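Local coordinates for chain length determinant protein (Shigella flexneri, PDB 4ZM5) that regulates the chain length of lipopolysaccharide O-antigen, probably by controlling how far the polysaccharide is extended at the inner membrane, at residues B[15-20]-B[223-228]; B[67-71]-B[83-87]; B[91-95]-B[233-237]. The protein carries 1 engineered substitution. All blocks are in the same frame, centred on the assembly; numbering follows the deposited sequence.

Contact 1 (B[15-20]-B[223-228]); sequences PDVGQI and DIHAYR
Asp-16 OD1 draws several positive or donating groups to one oxygen. Arg-228 NE lies 3.4 Å from Asp-16 OD1, a salt bridge of charge alone, since the oxygen stands well out of the guanidinium plane and no N-H is aimed at it. A water in that plane, at the guanidinium edge, completes the link, accepting from Arg-228 NE at 3.1 Å and donating to Asp-16 OD1. Arg-48 of the second subunit also pairs with OD1, and Lys-115 of that subunit takes OD2.

Gln-19, on the first turn of helix 17-31, works in two directions. Its OE1 receives a nearly straight bond of 2.7 Å from Asp-16 N, which fixes the amide, while NE2 gives a weak bond to Tyr-227 O. With CG beside its own backbone N (chi1 -71°), the side chain crosses His-225 at about a right angle and sets CG over one face of the imidazole, a CH-pi contact 4.1 Å from the centroid. His-225 NE2 in turn donates to Asp-223 OD2 from above the carboxylate plane. Pro-15 packs its ring on the carbonyls of His-225 and Ala-226.

The 223-228 segment thus meets the helix start through an amide, a ring face and a charge pair. Shared with two cations of the second subunit, the Asp-16 charge is probably well balanced at this interface.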
ATOM      1  N   PRO B  15      12.879 -14.661   0.763  1.00 29.32           N
ATOM      2  CA  PRO B  15      13.528 -14.373  -0.515  1.00 29.92           C
ATOM      3  C   PRO B  15      14.250 -13.014  -0.469  1.00 36.93           C
ATOM      4  O   PRO B  15      13.926 -12.177   0.384  1.00 37.17           O
ATOM      5  CB  PRO B  15      12.355 -14.392  -1.498  1.00 31.67           C
ATOM      6  CG  PRO B  15      11.167 -14.060  -0.674  1.00 34.94           C
ATOM      7  CD  PRO B  15      11.406 -14.620   0.671  1.00 29.60           C
ATOM      8  N   ASP B  16      15.232 -12.800  -1.366  1.00 36.47           N
ATOM      9  CA  ASP B  16      16.000 -11.542  -1.515  1.00 38.37           C
ATOM     10  C   ASP B  16      15.150 -10.480  -2.196  1.00 43.14           C
ATOM     11  O   ASP B  16      14.206 -10.834  -2.905  1.00 42.32           O
ATOM     12  CB  ASP B  16      17.261 -11.768  -2.375  1.00 41.52           C
ATOM     13  CG  ASP B  16      18.405 -12.478  -1.701  1.00 64.65           C
ATOM     14  OD1 ASP B  16      18.552 -12.338  -0.460  1.00 66.89           O
ATOM     15  OD2 ASP B  16      19.197 -13.135  -2.418  1.00 76.19           O
ATOM     16  N   VAL B  17      15.543  -9.188  -2.066  1.00 39.95           N
ATOM     17  CA  VAL B  17      14.878  -8.033  -2.695  1.00 40.05           C
ATOM     18  C   VAL B  17      14.872  -8.238  -4.213  1.00 45.01           C
ATOM     19  O   VAL B  17      13.868  -7.942  -4.860  1.00 45.36           O
ATOM     20  CB  VAL B  17      15.551  -6.691  -2.265  1.00 44.95           C
ATOM     21  CG1 VAL B  17      14.888  -5.473  -2.891  1.00 45.96           C
ATOM     22  CG2 VAL B  17      15.589  -6.555  -0.743  1.00 44.07           C
ATOM     23  N   GLY B  18      15.951  -8.818  -4.740  1.00 42.33           N
ATOM     24  CA  GLY B  18      16.071  -9.098  -6.163  1.00 43.86           C
ATOM     25  C   GLY B  18      15.065 -10.118  -6.650  1.00 46.31           C
ATOM     26  O   GLY B  18      14.459  -9.949  -7.718  1.00 47.76           O
ATOM     27  N   GLN B  19      14.877 -11.172  -5.854  1.00 39.83           N
ATOM     28  CA  GLN B  19      13.926 -12.249  -6.144  1.00 40.20           C
ATOM     29  C   GLN B  19      12.462 -11.769  -6.064  1.00 46.63           C
ATOM     30  O   GLN B  19      11.576 -12.344  -6.700  1.00 45.43           O
ATOM     31  CB  GLN B  19      14.107 -13.395  -5.127  1.00 39.91           C
ATOM     32  CG  GLN B  19      15.375 -14.221  -5.268  1.00 49.12           C
ATOM     33  CD  GLN B  19      15.480 -15.225  -4.144  1.00 56.99           C
ATOM     34  OE1 GLN B  19      15.825 -14.894  -3.011  1.00 43.64           O
ATOM     35  NE2 GLN B  19      15.162 -16.478  -4.421  1.00 53.34           N
ATOM     36  N   ILE B  20      12.235 -10.712  -5.270  1.00 45.38           N
ATOM     37  CA  ILE B  20      10.945 -10.142  -4.923  1.00 45.43           C
ATOM     38  C   ILE B  20      10.570  -8.871  -5.709  1.00 48.88           C
ATOM     39  O   ILE B  20       9.384  -8.520  -5.725  1.00 47.74           O
ATOM     40  CB  ILE B  20      11.002  -9.902  -3.386  1.00 48.77           C
ATOM     41  CG1 ILE B  20      10.033 -10.797  -2.667  1.00 48.73           C
ATOM     42  CG2 ILE B  20      10.924  -8.441  -2.912  1.00 50.33           C
ATOM     43  CD1 ILE B  20      10.094 -12.251  -3.220  1.00 60.91           C
ATOM     44  N   ASP B 223       8.736 -13.170 -12.002  1.00 84.61           N
ATOM     45  CA  ASP B 223       9.471 -14.336 -11.532  1.00 85.27           C
ATOM     46  C   ASP B 223       9.500 -14.204 -10.015  1.00 87.68           C
ATOM     47  O   ASP B 223      10.323 -13.461  -9.463  1.00 88.22           O
ATOM     48  CB  ASP B 223      10.888 -14.419 -12.162  1.00 88.34           C
ATOM     49  CG  ASP B 223      11.779 -15.531 -11.615  1.00105.04           C
ATOM     50  OD1 ASP B 223      11.327 -16.697 -11.583  1.00106.14           O
ATOM     51  OD2 ASP B 223      12.939 -15.238 -11.252  1.00115.11           O
ATOM     52  N   ILE B 224       8.525 -14.833  -9.351  1.00 82.40           N
ATOM     53  CA  ILE B 224       8.414 -14.699  -7.904  1.00 82.80           C
ATOM     54  C   ILE B 224       8.880 -15.961  -7.186  1.00 84.89           C
ATOM     55  O   ILE B 224       8.619 -17.091  -7.600  1.00 83.17           O
ATOM     56  CB  ILE B 224       7.018 -14.216  -7.434  1.00 85.71           C
ATOM     57  CG1 ILE B 224       5.888 -15.207  -7.809  1.00 85.58           C
ATOM     58  CG2 ILE B 224       6.755 -12.796  -7.982  1.00 85.35           C
ATOM     59  CD1 ILE B 224       4.554 -14.846  -7.263  1.00 92.28           C
ATOM     60  N   HIS B 225       9.619 -15.711  -6.112  1.00 46.36           N
ATOM     61  CA  HIS B 225      10.253 -16.674  -5.212  1.00 45.17           C
ATOM     62  C   HIS B 225       9.671 -16.465  -3.816  1.00 42.26           C
ATOM     63  O   HIS B 225       9.580 -15.336  -3.366  1.00 40.87           O
ATOM     64  CB  HIS B 225      11.797 -16.471  -5.228  1.00 47.70           C
ATOM     65  CG  HIS B 225      12.403 -16.413  -6.611  1.00 53.17           C
ATOM     66  ND1 HIS B 225      12.982 -17.529  -7.197  1.00 55.31           N
ATOM     67  CD2 HIS B 225      12.474 -15.379  -7.487  1.00 56.70           C
ATOM     68  CE1 HIS B 225      13.378 -17.140  -8.402  1.00 56.42           C
ATOM     69  NE2 HIS B 225      13.102 -15.853  -8.618  1.00 57.60           N
ATOM     70  N   ALA B 226       9.191 -17.516  -3.169  1.00 36.51           N
ATOM     71  CA  ALA B 226       8.615 -17.378  -1.820  1.00 34.43           C
ATOM     72  C   ALA B 226       9.686 -17.666  -0.732  1.00 36.40           C
ATOM     73  O   ALA B 226       9.456 -17.447   0.455  1.00 35.19           O
ATOM     74  CB  ALA B 226       7.407 -18.292  -1.664  1.00 33.94           C
ATOM     75  N   TYR B 227      10.866 -18.116  -1.161  1.00 33.35           N
ATOM     76  CA  TYR B 227      11.976 -18.420  -0.275  1.00 33.64           C
ATOM     77  C   TYR B 227      13.308 -18.328  -1.012  1.00 37.23           C
ATOM     78  O   TYR B 227      13.349 -18.105  -2.224  1.00 38.80           O
ATOM     79  CB  TYR B 227      11.810 -19.821   0.369  1.00 35.33           C
ATOM     80  CG  TYR B 227      11.885 -20.962  -0.624  1.00 38.57           C
ATOM     81  CD1 TYR B 227      10.782 -21.312  -1.399  1.00 40.20           C
ATOM     82  CD2 TYR B 227      13.059 -21.692  -0.790  1.00 40.16           C
ATOM     83  CE1 TYR B 227      10.852 -22.343  -2.328  1.00 41.42           C
ATOM     84  CE2 TYR B 227      13.137 -22.733  -1.708  1.00 42.33           C
ATOM     85  CZ  TYR B 227      12.025 -23.059  -2.473  1.00 52.60           C
ATOM     86  OH  TYR B 227      12.079 -24.081  -3.388  1.00 61.57           O
ATOM     87  N   ARG B 228      14.390 -18.497  -0.251  1.00 31.55           N
ATOM     88  CA  ARG B 228      15.772 -18.498  -0.685  1.00 31.69           C
ATOM     89  C   ARG B 228      16.459 -19.587   0.103  1.00 37.64           C
ATOM     90  O   ARG B 228      16.225 -19.702   1.311  1.00 38.17           O
ATOM     91  CB  ARG B 228      16.405 -17.119  -0.434  1.00 30.46           C
ATOM     92  CG  ARG B 228      17.897 -17.084  -0.649  1.00 40.92           C
ATOM     93  CD  ARG B 228      18.487 -15.713  -0.436  1.00 45.41           C
ATOM     94  NE  ARG B 228      18.723 -15.367   0.965  1.00 52.02           N
ATOM     95  CZ  ARG B 228      19.748 -15.793   1.703  1.00 55.63           C
ATOM     96  NH1 ARG B 228      20.618 -16.669   1.205  1.00 42.30           N
ATOM     97  NH2 ARG B 228      19.905 -15.355   2.939  1.00 33.80           N
TER
HETATM   98  O   HOH W   1      17.023 -13.060   2.030  1.00 39.28           O

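Contact 2 (B[67-71]-B[83-87]); sequences EKLTI and TVSYV
Tyr-86 and Glu-67 make the one side-chain hydrogen bond between segments 67-71 and 83-87, which belong to a beta hairpin; Glu-67 lies just before strand 68-73. Tyr-86 OH donates to Glu-67 OE2 at 2.6 Å, meeting the oxygen on its anti side and 31° out of the carboxylate plane. Ring and carboxylate are turned 81° against each other, with OE2 at the ring edge. Tyr-86 CG stands opposite its backbone N (chi1 -177°), which turns the ring toward the start of the neighbouring strand, where its OH meets Glu-67. The same OE2 also bonds Tyr-101 OH, while OE1 takes Gln-63 NE2, so both carboxylate oxygens are engaged.

Backbone bonding follows the antiparallel pattern. Thr-70 and Ser-85 form a hydrogen-bonded pair, at 2.9 Å both for Thr-70 N to Ser-85 O and for Ser-85 N to Thr-70 O. The flanking pairs Leu-69 with Tyr-86 and Ile-71 with Val-84 are non-hydrogen-bonded; there the alpha carbons approach to 4.6 Å and CA-H groups contact carbonyl oxygens.

Apolar contact lies on the face carrying Leu-69, Ile-71, Val-84 and Tyr-86. Leu-69 CD1 meets Tyr-86 CD1 at 3.7 Å, the two side chains crossing at about a right angle, whereas Ile-71 and Val-84 run side by side, Ile-71 CD1 and Val-84 CG1 3.8 Å apart.

That face is covered by Phe-53 of helix 38-53, by Leu-56 and Leu-60 of helix 55-61, and by Leu-98 and Ile-102 of helix 91-159. Along its other edge, strand 82-88 bonds strand 6-13, making it an inner strand of the four-stranded antiparallel sheet.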
ATOM      1  N   GLU B  67       5.567 -40.857   8.546  1.00 55.56           N
ATOM      2  CA  GLU B  67       6.811 -40.252   8.091  1.00 52.19           C
ATOM      3  C   GLU B  67       7.118 -39.062   8.994  1.00 51.58           C
ATOM      4  O   GLU B  67       6.198 -38.400   9.501  1.00 50.18           O
ATOM      5  CB  GLU B  67       6.733 -39.835   6.609  1.00 53.31           C
ATOM      6  CG  GLU B  67       6.708 -40.991   5.615  1.00 66.20           C
ATOM      7  CD  GLU B  67       6.411 -40.613   4.168  1.00 87.67           C
ATOM      8  OE1 GLU B  67       5.356 -41.049   3.650  1.00 79.52           O
ATOM      9  OE2 GLU B  67       7.228 -39.898   3.543  1.00 80.98           O
ATOM     10  N   LYS B  68       8.407 -38.817   9.228  1.00 45.62           N
ATOM     11  CA  LYS B  68       8.851 -37.715  10.059  1.00 42.52           C
ATOM     12  C   LYS B  68       9.436 -36.621   9.175  1.00 44.13           C
ATOM     13  O   LYS B  68      10.478 -36.803   8.534  1.00 40.93           O
ATOM     14  CB  LYS B  68       9.858 -38.195  11.138  1.00 45.20           C
ATOM     15  CG  LYS B  68      10.554 -37.093  11.949  1.00 56.38           C
ATOM     16  CD  LYS B  68       9.675 -36.483  13.040  1.00 68.29           C
ATOM     17  CE  LYS B  68      10.512 -35.885  14.150  1.00 80.17           C
ATOM     18  NZ  LYS B  68       9.673 -35.170  15.154  1.00 89.53           N
ATOM     19  N   LEU B  69       8.717 -35.486   9.133  1.00 41.71           N
ATOM     20  CA  LEU B  69       9.113 -34.253   8.466  1.00 40.19           C
ATOM     21  C   LEU B  69       8.985 -33.120   9.464  1.00 40.28           C
ATOM     22  O   LEU B  69       7.971 -33.010  10.161  1.00 39.56           O
ATOM     23  CB  LEU B  69       8.308 -33.985   7.200  1.00 41.69           C
ATOM     24  CG  LEU B  69       8.813 -32.824   6.372  1.00 45.78           C
ATOM     25  CD1 LEU B  69       9.247 -33.283   5.018  1.00 47.69           C
ATOM     26  CD2 LEU B  69       7.749 -31.770   6.269  1.00 48.22           C
ATOM     27  N   THR B  70      10.028 -32.289   9.532  1.00 35.69           N
ATOM     28  CA  THR B  70      10.157 -31.224  10.509  1.00 33.99           C
ATOM     29  C   THR B  70      10.413 -29.877   9.857  1.00 35.18           C
ATOM     30  O   THR B  70      11.103 -29.790   8.839  1.00 32.06           O
ATOM     31  CB  THR B  70      11.299 -31.580  11.467  1.00 50.31           C
ATOM     32  OG1 THR B  70      11.305 -32.986  11.729  1.00 53.69           O
ATOM     33  CG2 THR B  70      11.191 -30.860  12.778  1.00 55.05           C
ATOM     34  N   ILE B  71       9.836 -28.829  10.471  1.00 32.28           N
ATOM     35  CA  ILE B  71      10.015 -27.420  10.129  1.00 31.03           C
ATOM     36  C   ILE B  71      10.148 -26.665  11.472  1.00 37.61           C
ATOM     37  O   ILE B  71       9.224 -26.628  12.286  1.00 38.95           O
ATOM     38  CB  ILE B  71       8.972 -26.808   9.131  1.00 32.83           C
ATOM     39  CG1 ILE B  71       9.331 -25.323   8.789  1.00 31.31           C
ATOM     40  CG2 ILE B  71       7.520 -27.011   9.577  1.00 31.29           C
ATOM     41  CD1 ILE B  71       8.792 -24.774   7.469  1.00 36.07           C
ATOM     42  N   THR B  83      14.731 -24.467   9.311  1.00 28.62           N
ATOM     43  CA  THR B  83      15.345 -25.758   9.045  1.00 28.80           C
ATOM     44  C   THR B  83      14.250 -26.766   8.739  1.00 34.70           C
ATOM     45  O   THR B  83      13.355 -27.013   9.567  1.00 34.00           O
ATOM     46  CB  THR B  83      16.204 -26.191  10.252  1.00 27.34           C
ATOM     47  OG1 THR B  83      17.301 -25.304  10.352  1.00 31.41           O
ATOM     48  CG2 THR B  83      16.749 -27.595  10.114  1.00 20.45           C
ATOM     49  N   VAL B  84      14.331 -27.351   7.551  1.00 32.10           N
ATOM     50  CA  VAL B  84      13.393 -28.381   7.130  1.00 32.64           C
ATOM     51  C   VAL B  84      14.150 -29.719   7.119  1.00 34.84           C
ATOM     52  O   VAL B  84      15.286 -29.793   6.641  1.00 32.59           O
ATOM     53  CB  VAL B  84      12.657 -28.056   5.802  1.00 37.42           C
ATOM     54  CG1 VAL B  84      11.593 -26.986   6.033  1.00 36.45           C
ATOM     55  CG2 VAL B  84      13.627 -27.575   4.730  1.00 37.55           C
ATOM     56  N   SER B  85      13.549 -30.742   7.726  1.00 32.96           N
ATOM     57  CA  SER B  85      14.197 -32.041   7.850  1.00 34.69           C
ATOM     58  C   SER B  85      13.297 -33.175   7.480  1.00 40.14           C
ATOM     59  O   SER B  85      12.113 -33.129   7.749  1.00 42.62           O
ATOM     60  CB  SER B  85      14.680 -32.256   9.281  1.00 38.08           C
ATOM     61  OG  SER B  85      15.828 -31.471   9.551  1.00 42.88           O
ATOM     62  N   TYR B  86      13.866 -34.210   6.897  1.00 36.42           N
ATOM     63  CA  TYR B  86      13.142 -35.419   6.534  1.00 37.07           C
ATOM     64  C   TYR B  86      13.954 -36.643   6.928  1.00 43.32           C
ATOM     65  O   TYR B  86      15.149 -36.720   6.636  1.00 42.35           O
ATOM     66  CB  TYR B  86      12.809 -35.457   5.036  1.00 38.16           C
ATOM     67  CG  TYR B  86      11.992 -36.670   4.663  1.00 41.16           C
ATOM     68  CD1 TYR B  86      10.637 -36.749   4.985  1.00 43.64           C
ATOM     69  CD2 TYR B  86      12.580 -37.766   4.041  1.00 43.38           C
ATOM     70  CE1 TYR B  86       9.890 -37.891   4.699  1.00 45.87           C
ATOM     71  CE2 TYR B  86      11.845 -38.912   3.753  1.00 46.67           C
ATOM     72  CZ  TYR B  86      10.495 -38.961   4.068  1.00 53.11           C
ATOM     73  OH  TYR B  86       9.766 -40.081   3.784  1.00 56.19           O
ATOM     74  N   VAL B  87      13.286 -37.610   7.565  1.00 43.10           N
ATOM     75  CA  VAL B  87      13.898 -38.878   7.950  1.00 45.20           C
ATOM     76  C   VAL B  87      13.463 -39.944   6.926  1.00 52.15           C
ATOM     77  O   VAL B  87      12.276 -40.301   6.848  1.00 53.39           O
ATOM     78  CB  VAL B  87      13.605 -39.312   9.419  1.00 49.39           C
ATOM     79  CG1 VAL B  87      14.378 -40.582   9.788  1.00 51.17           C
ATOM     80  CG2 VAL B  87      13.903 -38.194  10.411  1.00 46.59           C
TER

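Contact 3 (B[91-95]-B[233-237]); sequences AEGAQ and PTLPI
Gln-95 NE2 gives the single hydrogen bond that joins the start of helix 91-159 to the C-terminal segment, reaching Pro-233 O at 3.0 Å. The donor comes from above the carbonyl plane, 39° out of it, and the bond is moderately bent at 148°. An extended chain, with CG opposite the backbone N (chi1 -179°), carries the amide alongside the loop, where CB and CG lie against Thr-234 O and Gln-95 NE2 sits 3.5 Å from Leu-235 CB.

Beside this amide, Leu-235 CD1 lies over the first helical turn. It touches Ala-91 CB at 4.2 Å, the OE1 of Gln-95, and the carboxylate end of Glu-92, whose chain bends at chi2 toward it. Further along, Pro-236 sets CG against Ala-91 CB at 3.9 Å, and Pro-236 O lies 3.3 Å from Ala-91 CB. At the other end Pro-233 CB packs on Gln-95 CG.

Strand 6-13 holds the loop: Thr-234 OG1 accepts from Thr-9 N, and Thr-234 O takes the hydroxyl of Ser-8. Asn-62 of the second subunit holds the backbone at Leu-235 O and Ile-237 N.

The join thus rests on one glutamine amide, with apolar contact from Leu-235 and Pro-236 around it; Leu-235 N, itself a donor 3.4 Å from Gln-95 NE2, gives no bond to that amide.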
ATOM      1  N   ALA B  91      20.104 -42.671   2.355  1.00 60.97           N
ATOM      2  CA  ALA B  91      20.586 -41.274   2.284  1.00 56.93           C
ATOM      3  C   ALA B  91      20.032 -40.539   1.054  1.00 59.88           C
ATOM      4  O   ALA B  91      19.585 -39.398   1.172  1.00 58.03           O
ATOM      5  CB  ALA B  91      22.103 -41.233   2.252  1.00 57.37           C
ATOM      6  N   GLU B  92      20.105 -41.189  -0.119  1.00 57.43           N
ATOM      7  CA  GLU B  92      19.647 -40.687  -1.408  1.00 57.75           C
ATOM      8  C   GLU B  92      18.149 -40.460  -1.388  1.00 58.04           C
ATOM      9  O   GLU B  92      17.678 -39.513  -2.010  1.00 55.80           O
ATOM     10  CB  GLU B  92      19.999 -41.681  -2.540  1.00 63.40           C
ATOM     11  CG  GLU B  92      21.478 -41.765  -2.899  1.00 81.23           C
ATOM     12  CD  GLU B  92      22.057 -40.659  -3.770  1.00108.73           C
ATOM     13  OE1 GLU B  92      21.278 -39.881  -4.370  1.00 98.57           O
ATOM     14  OE2 GLU B  92      23.305 -40.592  -3.870  1.00106.49           O
ATOM     15  N   GLY B  93      17.429 -41.353  -0.702  1.00 54.45           N
ATOM     16  CA  GLY B  93      15.979 -41.313  -0.556  1.00 53.50           C
ATOM     17  C   GLY B  93      15.515 -40.158   0.292  1.00 53.72           C
ATOM     18  O   GLY B  93      14.595 -39.430  -0.108  1.00 53.42           O
ATOM     19  N   ALA B  94      16.166 -39.982   1.469  1.00 47.47           N
ATOM     20  CA  ALA B  94      15.906 -38.891   2.413  1.00 44.13           C
ATOM     21  C   ALA B  94      16.056 -37.536   1.719  1.00 46.97           C
ATOM     22  O   ALA B  94      15.166 -36.692   1.850  1.00 45.74           O
ATOM     23  CB  ALA B  94      16.854 -38.976   3.608  1.00 43.38           C
ATOM     24  N   GLN B  95      17.159 -37.348   0.946  1.00 44.06           N
ATOM     25  CA  GLN B  95      17.457 -36.108   0.222  1.00 43.09           C
ATOM     26  C   GLN B  95      16.419 -35.865  -0.861  1.00 50.89           C
ATOM     27  O   GLN B  95      15.864 -34.768  -0.936  1.00 47.84           O
ATOM     28  CB  GLN B  95      18.867 -36.141  -0.372  1.00 44.30           C
ATOM     29  CG  GLN B  95      19.242 -34.861  -1.125  1.00 37.54           C
ATOM     30  CD  GLN B  95      20.544 -35.012  -1.856  1.00 60.22           C
ATOM     31  OE1 GLN B  95      20.684 -35.833  -2.773  1.00 59.40           O
ATOM     32  NE2 GLN B  95      21.526 -34.212  -1.481  1.00 54.72           N
ATOM     33  N   PRO B 233      18.756 -29.422   0.259  1.00 38.11           N
ATOM     34  CA  PRO B 233      18.728 -30.699   1.016  1.00 39.01           C
ATOM     35  C   PRO B 233      20.056 -31.459   0.959  1.00 45.28           C
ATOM     36  O   PRO B 233      20.630 -31.663  -0.119  1.00 45.94           O
ATOM     37  CB  PRO B 233      17.597 -31.500   0.359  1.00 40.89           C
ATOM     38  CG  PRO B 233      16.715 -30.478  -0.217  1.00 43.43           C
ATOM     39  CD  PRO B 233      17.608 -29.346  -0.673  1.00 37.99           C
ATOM     40  N   THR B 234      20.578 -31.799   2.149  1.00 41.66           N
ATOM     41  CA  THR B 234      21.846 -32.509   2.284  1.00 41.69           C
ATOM     42  C   THR B 234      21.717 -33.979   1.947  1.00 46.49           C
ATOM     43  O   THR B 234      20.634 -34.554   2.045  1.00 46.95           O
ATOM     44  CB  THR B 234      22.421 -32.404   3.704  1.00 46.36           C
ATOM     45  OG1 THR B 234      21.526 -32.990   4.650  1.00 47.14           O
ATOM     46  CG2 THR B 234      22.816 -30.997   4.089  1.00 44.43           C
ATOM     47  N   LEU B 235      22.850 -34.582   1.581  1.00 42.11           N
ATOM     48  CA  LEU B 235      23.002 -36.002   1.382  1.00 43.32           C
ATOM     49  C   LEU B 235      23.705 -36.512   2.654  1.00 46.26           C
ATOM     50  O   LEU B 235      24.901 -36.223   2.820  1.00 42.88           O
ATOM     51  CB  LEU B 235      23.804 -36.299   0.092  1.00 43.87           C
ATOM     52  CG  LEU B 235      23.967 -37.770  -0.292  1.00 49.18           C
ATOM     53  CD1 LEU B 235      22.665 -38.356  -0.785  1.00 50.31           C
ATOM     54  CD2 LEU B 235      25.011 -37.919  -1.354  1.00 50.72           C
ATOM     55  N   PRO B 236      22.972 -37.134   3.624  1.00 43.65           N
ATOM     56  CA  PRO B 236      23.636 -37.570   4.865  1.00 44.34           C
ATOM     57  C   PRO B 236      24.734 -38.610   4.581  1.00 51.46           C
ATOM     58  O   PRO B 236      24.520 -39.558   3.819  1.00 53.07           O
ATOM     59  CB  PRO B 236      22.492 -38.133   5.720  1.00 46.90           C
ATOM     60  CG  PRO B 236      21.388 -38.410   4.778  1.00 50.58           C
ATOM     61  CD  PRO B 236      21.530 -37.458   3.637  1.00 44.91           C
ATOM     62  N   ILE B 237      25.931 -38.389   5.145  1.00 48.00           N
ATOM     63  CA  ILE B 237      27.104 -39.226   4.945  1.00 48.73           C
ATOM     64  C   ILE B 237      26.980 -40.500   5.803  1.00 55.23           C
ATOM     65  O   ILE B 237      27.546 -41.531   5.442  1.00 57.40           O
ATOM     66  CB  ILE B 237      28.391 -38.389   5.235  1.00 51.12           C
ATOM     67  CG1 ILE B 237      29.623 -38.941   4.498  1.00 52.61           C
ATOM     68  CG2 ILE B 237      28.651 -38.152   6.737  1.00 51.96           C
ATOM     69  CD1 ILE B 237      30.789 -37.924   4.313  1.00 60.03           C
TER

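All three contacts lie on the same side of the chain's centre, in and beside the four-stranded sheet that joins the two ends of the chain. Contacts 2 and 3 are close neighbours, with centres 12 Å apart, and touch where Tyr-86 CD2 packs 3.6 Å from Ala-94 O, as strand 82-88 runs on into helix 91-159. Contact 1 sits farther along, its centre 23 Å from contact 2 and 26 Å from contact 3. In sequence, contact 2 falls wholly between the two halves of contact 1 and closes before contact 3 opens, whereas the segments of contacts 1 and 3 alternate. Contacts 1 and 3 both meet the second subunit, so the sheet region where N- and C-terminal parts meet also lies at the subunit interface.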